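Local coordinates for protein probable amino acid aminotransferase (Mycobacterium tuberculosis, PDB 6Q1S) that is a probable amino acid aminotransferase of class IV, a two-subunit enzyme modelled with 4'-deoxy-4'-aminopyridoxal-5'-phosphate and 2-oxoglutaric acid, at residues Asp61-Asp66 and Leu93-Gly98; Val5-Glu10 and Pro105-Met110; Ala128-Arg133 and Thr264-Arg269. One frame throughout, in Å; residues are numbered along the deposited sequence.

Contact 1. Residues Asp61-Asp66 and Leu93-Gly98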
loop_
_atom_site.group_PDB
_atom_site.type_symbol
_atom_site.label_atom_id
_atom_site.label_comp_id
_atom_site.label_asym_id
_atom_site.label_seq_id
_atom_site.Cartn_x
_atom_site.Cartn_y
_atom_site.Cartn_z
ATOM N N ASP B 61 1.692 -9.549 -11.433
ATOM C CA ASP B 61 0.948 -9.878 -12.648
ATOM C C ASP B 61 0.923 -8.694 -13.609
ATOM O O ASP B 61 -0.089 -8.398 -14.248
ATOM C CB ASP B 61 -0.464 -10.355 -12.310
ATOM C CG ASP B 61 -0.461 -11.552 -11.382
ATOM O OD1 ASP B 61 0.236 -12.542 -11.691
ATOM O OD2 ASP B 61 -1.147 -11.503 -10.341
ATOM N N LEU B 62 2.032 -8.016 -13.694
ATOM C CA LEU B 62 2.311 -6.896 -14.568
ATOM C C LEU B 62 3.038 -7.377 -15.814
ATOM O O LEU B 62 3.767 -8.372 -15.768
ATOM C CB LEU B 62 3.168 -5.851 -13.847
ATOM C CG LEU B 62 2.403 -4.896 -12.935
ATOM C CD1 LEU B 62 3.352 -4.180 -11.989
ATOM C CD2 LEU B 62 1.633 -3.896 -13.774
ATOM N N PRO B 63 2.848 -6.701 -16.947
ATOM C CA PRO B 63 3.590 -7.077 -18.154
ATOM C C PRO B 63 5.086 -7.065 -17.895
ATOM O O PRO B 63 5.603 -6.221 -17.159
ATOM C CB PRO B 63 3.181 -6.007 -19.172
ATOM C CG PRO B 63 1.844 -5.541 -18.700
ATOM C CD PRO B 63 1.895 -5.607 -17.199
ATOM N N GLU B 64 5.775 -8.024 -18.495
ATOM C CA GLU B 64 7.203 -8.181 -18.280
ATOM C C GLU B 64 7.930 -6.929 -18.753
ATOM O O GLU B 64 7.763 -6.526 -19.915
ATOM C CB GLU B 64 7.701 -9.417 -19.025
ATOM C CG GLU B 64 9.196 -9.460 -19.270
ATOM C CD GLU B 64 9.594 -10.620 -20.161
ATOM O OE1 GLU B 64 10.689 -10.566 -20.761
ATOM O OE2 GLU B 64 8.810 -11.586 -20.263
ATOM N N PRO B 65 8.710 -6.271 -17.896
ATOM C CA PRO B 65 9.320 -4.996 -18.292
ATOM C C PRO B 65 10.311 -5.177 -19.432
ATOM O O PRO B 65 11.107 -6.117 -19.453
ATOM C CB PRO B 65 10.012 -4.516 -17.010
ATOM C CG PRO B 65 10.143 -5.723 -16.158
ATOM C CD PRO B 65 8.975 -6.595 -16.485
ATOM N N ASP B 66 10.246 -4.256 -20.390
ATOM C CA ASP B 66 11.155 -4.237 -21.533
ATOM C C ASP B 66 12.481 -3.646 -21.076
ATOM O O ASP B 66 12.636 -2.425 -21.002
ATOM C CB ASP B 66 10.548 -3.426 -22.673
ATOM C CG ASP B 66 11.179 -3.736 -24.011
ATOM O OD1 ASP B 66 10.619 -4.566 -24.757
ATOM O OD2 ASP B 66 12.239 -3.151 -24.316
ATOM N N LEU B 93 12.217 4.575 -11.026
ATOM C CA LEU B 93 11.483 3.959 -12.127
ATOM C C LEU B 93 10.069 3.646 -11.659
ATOM O O LEU B 93 9.886 2.825 -10.758
ATOM C CB LEU B 93 12.172 2.677 -12.594
ATOM C CG LEU B 93 13.693 2.655 -12.483
ATOM C CD1 LEU B 93 14.230 1.263 -12.765
ATOM C CD2 LEU B 93 14.278 3.657 -13.448
ATOM N N ILE B 94 9.075 4.282 -12.270
ATOM C CA ILE B 94 7.678 4.084 -11.899
ATOM C C ILE B 94 7.022 3.204 -12.954
ATOM O O ILE B 94 7.014 3.546 -14.142
ATOM C CB ILE B 94 6.934 5.420 -11.756
ATOM C CG1 ILE B 94 7.722 6.374 -10.858
ATOM C CG2 ILE B 94 5.534 5.187 -11.203
ATOM C CD1 ILE B 94 7.844 5.905 -9.425
ATOM N N TYR B 95 6.470 2.071 -12.522
ATOM C CA TYR B 95 5.871 1.081 -13.416
ATOM C C TYR B 95 4.519 0.691 -12.826
ATOM O O TYR B 95 4.451 -0.101 -11.881
ATOM C CB TYR B 95 6.786 -0.127 -13.587
ATOM C CG TYR B 95 6.345 -1.113 -14.646
ATOM C CD1 TYR B 95 5.796 -0.679 -15.845
ATOM C CD2 TYR B 95 6.507 -2.479 -14.456
ATOM C CE1 TYR B 95 5.398 -1.581 -16.816
ATOM C CE2 TYR B 95 6.117 -3.388 -15.421
ATOM C CZ TYR B 95 5.563 -2.936 -16.598
ATOM O OH TYR B 95 5.173 -3.840 -17.562
ATOM N N SER B 96 3.448 1.241 -13.388
ATOM C CA SER B 96 2.100 1.039 -12.885
ATOM C C SER B 96 1.277 0.219 -13.866
ATOM O O SER B 96 1.626 0.079 -15.041
ATOM C CB SER B 96 1.408 2.382 -12.636
ATOM O OG SER B 96 0.021 2.298 -12.910
ATOM N N ARG B 97 0.161 -0.316 -13.364
ATOM C CA ARG B 97 -0.722 -1.127 -14.193
ATOM C C ARG B 97 -1.432 -0.314 -15.267
ATOM O O ARG B 97 -2.001 -0.905 -16.192
ATOM C CB ARG B 97 -1.745 -1.853 -13.314
ATOM C CG ARG B 97 -2.330 -3.108 -13.952
ATOM C CD ARG B 97 -3.108 -3.941 -12.943
ATOM N NE ARG B 97 -2.306 -4.274 -11.769
ATOM C CZ ARG B 97 -1.516 -5.341 -11.681
ATOM N NH1 ARG B 97 -1.421 -6.188 -12.698
ATOM N NH2 ARG B 97 -0.823 -5.563 -10.575
ATOM N N GLY B 98 -1.415 1.009 -15.176
ATOM C CA GLY B 98 -2.056 1.839 -16.173
ATOM C C GLY B 98 -3.399 2.364 -15.716
ATOM O O GLY B 98 -3.774 2.307 -14.541
#

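Contact 2. Residues Val5-Glu10 and Pro105-Met110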
loop_
_atom_site.group_PDB
_atom_site.type_symbol
_atom_site.label_atom_id
_atom_site.label_comp_id
_atom_site.label_asym_id
_atom_site.label_seq_id
_atom_site.Cartn_x
_atom_site.Cartn_y
_atom_site.Cartn_z
ATOM N N VAL B 5 11.213 11.182 -17.843
ATOM C CA VAL B 5 11.654 10.580 -19.097
ATOM C C VAL B 5 10.807 9.341 -19.353
ATOM O O VAL B 5 10.890 8.362 -18.600
ATOM C CB VAL B 5 13.146 10.225 -19.082
ATOM C CG1 VAL B 5 13.510 9.450 -20.335
ATOM C CG2 VAL B 5 13.987 11.487 -18.966
ATOM N N THR B 6 9.986 9.388 -20.398
ATOM C CA THR B 6 9.148 8.265 -20.787
ATOM C C THR B 6 9.978 7.210 -21.516
ATOM O O THR B 6 11.103 7.461 -21.954
ATOM C CB THR B 6 7.988 8.739 -21.662
ATOM O OG1 THR B 6 8.496 9.294 -22.880
ATOM C CG2 THR B 6 7.164 9.787 -20.927
ATOM N N LEU B 7 9.403 6.010 -21.641
ATOM C CA LEU B 7 10.123 4.903 -22.265
ATOM C C LEU B 7 10.442 5.149 -23.734
ATOM O O LEU B 7 11.343 4.495 -24.270
ATOM C CB LEU B 7 9.320 3.609 -22.119
ATOM C CG LEU B 7 9.822 2.640 -21.048
ATOM C CD1 LEU B 7 9.726 3.272 -19.672
ATOM C CD2 LEU B 7 9.041 1.337 -21.093
ATOM N N ASP B 8 9.727 6.055 -24.406
ATOM C CA ASP B 8 10.141 6.440 -25.749
ATOM C C ASP B 8 11.446 7.226 -25.738
ATOM O O ASP B 8 12.123 7.294 -26.771
ATOM C CB ASP B 8 9.030 7.231 -26.447
ATOM C CG ASP B 8 7.841 6.364 -26.811
ATOM O OD1 ASP B 8 8.052 5.196 -27.203
ATOM O OD2 ASP B 8 6.696 6.851 -26.705
ATOM N N GLY B 9 11.814 7.818 -24.602
ATOM C CA GLY B 9 13.094 8.484 -24.461
ATOM C C GLY B 9 13.118 9.994 -24.517
ATOM O O GLY B 9 14.214 10.572 -24.519
ATOM N N GLU B 10 11.966 10.655 -24.542
ATOM C CA GLU B 10 11.914 12.108 -24.644
ATOM C C GLU B 10 11.605 12.704 -23.272
ATOM O O GLU B 10 10.839 12.131 -22.484
ATOM C CB GLU B 10 10.870 12.567 -25.688
ATOM C CG GLU B 10 11.125 12.062 -27.106
ATOM C CD GLU B 10 10.775 10.598 -27.268
ATOM O OE1 GLU B 10 10.436 9.963 -26.246
ATOM O OE2 GLU B 10 10.847 10.083 -28.404
ATOM N N PRO B 105 0.286 -0.436 -19.671
ATOM C CA PRO B 105 0.732 -0.025 -18.340
ATOM C C PRO B 105 1.488 1.293 -18.385
ATOM O O PRO B 105 2.084 1.665 -19.398
ATOM C CB PRO B 105 1.648 -1.177 -17.907
ATOM C CG PRO B 105 2.165 -1.736 -19.181
ATOM C CD PRO B 105 1.053 -1.582 -20.187
ATOM N N THR B 106 1.462 1.999 -17.257
ATOM C CA THR B 106 2.160 3.270 -17.120
ATOM C C THR B 106 3.601 3.014 -16.698
ATOM O O THR B 106 3.855 2.229 -15.778
ATOM C CB THR B 106 1.460 4.166 -16.097
ATOM O OG1 THR B 106 0.077 4.311 -16.449
ATOM C CG2 THR B 106 2.111 5.541 -16.061
ATOM N N ALA B 107 4.541 3.662 -17.383
ATOM C CA ALA B 107 5.959 3.443 -17.128
ATOM C C ALA B 107 6.733 4.710 -17.453
ATOM O O ALA B 107 6.623 5.230 -18.566
ATOM C CB ALA B 107 6.485 2.270 -17.960
ATOM N N TYR B 108 7.508 5.206 -16.491
ATOM C CA TYR B 108 8.355 6.365 -16.744
ATOM C C TYR B 108 9.512 6.373 -15.754
ATOM O O TYR B 108 9.535 5.618 -14.779
ATOM C CB TYR B 108 7.564 7.677 -16.682
ATOM C CG TYR B 108 6.934 7.993 -15.344
ATOM C CD1 TYR B 108 5.661 7.538 -15.027
ATOM C CD2 TYR B 108 7.603 8.771 -14.408
ATOM C CE1 TYR B 108 5.078 7.835 -13.810
ATOM C CE2 TYR B 108 7.028 9.072 -13.189
ATOM C CZ TYR B 108 5.766 8.603 -12.896
ATOM O OH TYR B 108 5.191 8.905 -11.683
ATOM N N VAL B 109 10.476 7.250 -16.027
ATOM C CA VAL B 109 11.682 7.406 -15.225
ATOM C C VAL B 109 11.732 8.836 -14.710
ATOM O O VAL B 109 11.450 9.783 -15.452
ATOM C CB VAL B 109 12.942 7.070 -16.051
ATOM C CG1 VAL B 109 14.201 7.585 -15.367
ATOM C CG2 VAL B 109 13.034 5.576 -16.291
ATOM N N MET B 110 12.090 8.993 -13.436
ATOM C CA MET B 110 12.063 10.292 -12.779
ATOM C C MET B 110 13.322 10.497 -11.953
ATOM O O MET B 110 13.710 9.614 -11.182
ATOM C CB MET B 110 10.824 10.419 -11.889
ATOM C CG MET B 110 10.770 11.697 -11.089
ATOM S SD MET B 110 9.146 11.964 -10.360
ATOM C CE MET B 110 8.825 10.336 -9.691
#

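Contact 3. Residues Ala128-Arg133 and Thr264-Arg269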
loop_
_atom_site.group_PDB
_atom_site.type_symbol
_atom_site.label_atom_id
_atom_site.label_comp_id
_atom_site.label_asym_id
_atom_site.label_seq_id
_atom_site.Cartn_x
_atom_site.Cartn_y
_atom_site.Cartn_z
ATOM N N ALA B 128 17.135 4.631 16.049
ATOM C CA ALA B 128 16.066 3.759 15.597
ATOM C C ALA B 128 15.374 3.122 16.791
ATOM O O ALA B 128 15.924 3.050 17.892
ATOM C CB ALA B 128 16.596 2.669 14.655
ATOM N N ILE B 129 14.146 2.671 16.560
ATOM C CA ILE B 129 13.383 1.931 17.553
ATOM C C ILE B 129 12.886 0.646 16.911
ATOM O O ILE B 129 12.559 0.622 15.718
ATOM C CB ILE B 129 12.200 2.755 18.108
ATOM C CG1 ILE B 129 11.258 3.182 16.981
ATOM C CG2 ILE B 129 12.709 3.979 18.856
ATOM C CD1 ILE B 129 9.964 3.795 17.469
ATOM N N THR B 130 12.838 -0.427 17.696
ATOM C CA THR B 130 12.250 -1.671 17.225
ATOM C C THR B 130 10.736 -1.592 17.349
ATOM O O THR B 130 10.204 -1.108 18.353
ATOM C CB THR B 130 12.784 -2.862 18.019
ATOM O OG1 THR B 130 12.495 -2.682 19.410
ATOM C CG2 THR B 130 14.288 -2.997 17.827
ATOM N N LEU B 131 10.041 -2.076 16.324
ATOM C CA LEU B 131 8.589 -2.008 16.292
ATOM C C LEU B 131 8.026 -3.316 15.760
ATOM O O LEU B 131 8.576 -3.900 14.822
ATOM C CB LEU B 131 8.119 -0.842 15.419
ATOM C CG LEU B 131 6.995 0.040 15.956
ATOM C CD1 LEU B 131 7.365 0.644 17.302
ATOM C CD2 LEU B 131 6.688 1.125 14.948
ATOM N N ASP B 132 6.929 -3.769 16.364
ATOM C CA ASP B 132 6.275 -4.984 15.900
ATOM C C ASP B 132 5.708 -4.765 14.505
ATOM O O ASP B 132 4.940 -3.827 14.273
ATOM C CB ASP B 132 5.162 -5.383 16.869
ATOM C CG ASP B 132 4.709 -6.823 16.687
ATOM O OD1 ASP B 132 4.633 -7.292 15.532
ATOM O OD2 ASP B 132 4.421 -7.486 17.705
ATOM N N ARG B 133 6.095 -5.634 13.572
ATOM C CA ARG B 133 5.575 -5.547 12.214
ATOM C C ARG B 133 4.223 -6.235 12.085
ATOM O O ARG B 133 3.396 -5.831 11.258
ATOM C CB ARG B 133 6.585 -6.146 11.231
ATOM C CG ARG B 133 6.079 -6.272 9.807
ATOM C CD ARG B 133 5.744 -4.911 9.225
ATOM N NE ARG B 133 5.258 -5.014 7.855
ATOM C CZ ARG B 133 3.979 -5.182 7.532
ATOM N NH1 ARG B 133 3.059 -5.264 8.483
ATOM N NH2 ARG B 133 3.622 -5.268 6.259
ATOM N N THR B 264 21.717 4.516 18.294
ATOM C CA THR B 264 20.807 4.431 19.430
ATOM C C THR B 264 19.625 3.569 19.017
ATOM O O THR B 264 18.944 3.879 18.035
ATOM C CB THR B 264 20.330 5.818 19.873
ATOM O OG1 THR B 264 21.461 6.682 20.046
ATOM C CG2 THR B 264 19.562 5.727 21.180
ATOM N N LEU B 265 19.394 2.487 19.754
ATOM C CA LEU B 265 18.310 1.554 19.472
ATOM C C LEU B 265 17.385 1.497 20.678
ATOM O O LEU B 265 17.810 1.098 21.768
ATOM C CB LEU B 265 18.858 0.166 19.135
ATOM C CG LEU B 265 17.824 -0.899 18.765
ATOM C CD1 LEU B 265 17.046 -0.466 17.533
ATOM C CD2 LEU B 265 18.501 -2.239 18.529
ATOM N N ASP B 266 16.127 1.899 20.479
ATOM C CA ASP B 266 15.116 1.913 21.540
ATOM C C ASP B 266 15.578 2.725 22.748
ATOM O O ASP B 266 15.408 2.314 23.897
ATOM C CB ASP B 266 14.738 0.490 21.959
ATOM C CG ASP B 266 13.909 -0.224 20.917
ATOM O OD1 ASP B 266 14.144 -1.427 20.689
ATOM O OD2 ASP B 266 13.051 0.430 20.293
ATOM N N GLY B 267 16.179 3.886 22.485
ATOM C CA GLY B 267 16.644 4.763 23.539
ATOM C C GLY B 267 17.964 4.374 24.165
ATOM O O GLY B 267 18.555 5.191 24.882
ATOM N N ARG B 268 18.437 3.153 23.935
ATOM C CA ARG B 268 19.695 2.673 24.496
ATOM C C ARG B 268 20.814 2.890 23.483
ATOM O O ARG B 268 20.756 2.359 22.369
ATOM C CB ARG B 268 19.583 1.193 24.857
ATOM C CG ARG B 268 18.371 0.840 25.706
ATOM C CD ARG B 268 18.223 -0.666 25.798
ATOM N NE ARG B 268 19.524 -1.327 25.766
ATOM C CZ ARG B 268 19.694 -2.643 25.690
ATOM N NH1 ARG B 268 18.643 -3.450 25.632
ATOM N NH2 ARG B 268 20.918 -3.151 25.663
ATOM N N ARG B 269 21.829 3.661 23.864
ATOM C CA ARG B 269 22.932 3.914 22.948
ATOM C C ARG B 269 23.818 2.685 22.808
ATOM O O ARG B 269 24.093 1.978 23.781
ATOM C CB ARG B 269 23.781 5.102 23.394
ATOM C CG ARG B 269 23.146 6.456 23.154
ATOM C CD ARG B 269 24.166 7.557 23.367
ATOM N NE ARG B 269 24.301 8.381 22.167
ATOM C CZ ARG B 269 25.074 8.073 21.129
ATOM N NH1 ARG B 269 25.132 8.883 20.081
ATOM N NH2 ARG B 269 25.778 6.949 21.130
#

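Contact 1. Residues Asp61-Asp66 and Leu93-Gly98
Tyr95, near the end of strand 89-96, and Arg97, just past it, reach the loop that joins helix 46-59 to helix 67-84, and each takes hold of a backbone carbonyl there. The loop starts with a Schellman motif: Asp61, at positive phi, is its C-prime residue, and the N-H groups of Asp61 and Leu62 are used up on Arg58 O and Ala57 O. Two carbonyls of this loop are met by side chains of the other segment. Tyr95 has its CG anti to the backbone N (chi1 -172°), which sends the ring out to the loop; its OH donates to Pro63 O, which lies in the plane of the ring at its edge. The modelled length, 2.5 Å from Tyr95 OH to Pro63 O, is unusually short and its exact value doubtful. Pro63 and Pro65 suit an irregular loop, since neither has an N-H to satisfy. Arg97 supplies the second donor, its NH1 meeting Asp61 O at 3.0 Å, in the guanidinium plane, though the N-H...O angle of 130° makes this bond weak. The same guanidinium is fixed further by Met60 O at NH2 and by a salt bridge from NE to Asp30. OD2 of Asp61 makes salt bridges with Arg163 and Arg167 of the second subunit, so this loop also serves the dimer interface. Between the two polar links sits buried Leu62, an apolar wedge: CB lies 4.2 Å from Tyr95 CE2, and CD2 rests over one face of the Arg97 guanidinium, offset toward its rim. Where strand 89-96 ends, Ser96 forms an ST turn and also hydrogen-bonds Asp23; Gly98 N donates to Ser96 OG at 3.0 Å, almost straight at 178°.

Contact 2. Residues Val5-Glu10 and Pro105-Met110
Val5 and Val109 face each other as an antiparallel hydrogen-bonded pair, joined by two backbone bonds. Val5 N donates to Val109 O at 2.8 Å, and Val109 N returns the bond to Val5 O at 2.8 Å. Beyond this pair the chain turns away: Thr6 to Gly9 make a type I beta turn closed by Gly9 N to Thr6 O, and glycine fits its last position because phi is positive there.

The apolar contacts lie on the face of the sheet that carries the two valines. Val5 CB and Val109 CB stand 4.4 Å apart, branched side chains well suited to an extended backbone. Leu7, already in the turn, rests its CD1 on the methyl of Ala107, Ala107 CB, at 3.8 Å. Helix 67-84 covers this side, with Ala77 on Val5 and Trp70 on Ala107 and Val109.

The polar end of Tyr108 is directed elsewhere. With CG between the backbone N and carbonyl carbon (chi1 62°), the ring leads away from Thr6, and its OH hydrogen-bonds Ala21 O of the second subunit. The whole is an edge-strand pairing: strand 3-6 pairs with strand 106-113 as an outermost strand, within this chain, of the antiparallel sheet.

Contact 3. Residues Ala128-Arg133 and Thr264-Arg269
Ala128 and Leu265 make a parallel beta bridge in the mixed sheet, where strand 126-132 runs beside the end of strand 258-265. The backbone carries the pairing. Ala128 N donates to Thr264 O at 2.8 Å, and Ala128 O receives Asp266 N at the same length. The CA of Leu265 adds a C-H...O contact to that carbonyl, 3.2 Å from Ala128 O.

After Leu265 the chain folds back through a type I' beta turn, Leu265 to Arg268, which leads into strand 268-269 as a tight beta hairpin. Asp266 and Gly267 occupy its two central positions, both at positive phi; glycine accepts such angles readily, and Asp, like Asn, tolerates them fairly well.

The Asp266 carboxylate holds Thr130 with both oxygens. Asp266 OD2 takes Thr130 N at 2.7 Å on its syn side, about 30° out of the carboxylate plane, in place of a backbone carbonyl, where the partner strand has turned off. OD1 accepts from Thr130 OG1, a hydroxyl that a chi1 of 58° swings toward the aspartate; the modelled length is implausibly short and its exact value doubtful. Thr130 CG2 rests 3.8 Å from Leu265 CD1. Leu265 continues this apolar patch onto Ile174 of strand 172-176 and onto Leu244 and Phe245 of helix 241-245, while Ala128 CB lies 4.3 Å from Leu265 CD1.

In the fold
Contacts 1 and 2 share the antiparallel sheet: strands 89-96 and 106-113 are neighbours, probably bonded through Ile94 N to Tyr108 O and Ser96 N to Thr106 O, and contact 1 is nested along the chain within the loop that contact 2 closes. Contact 3 belongs to the mixed sheet across the chain's centre, its centre about 36 Å from that of contact 1 and about 39 Å from that of contact 2. Contact 2 is the buried one; the other two are partly buried. Their chemistry differs with their place in the fold: side chains gripping loop carbonyls in contact 1, paired backbones and valines in contact 2, and a parallel pairing prolonged by a carboxylate in contact 3. All three touch the second subunit.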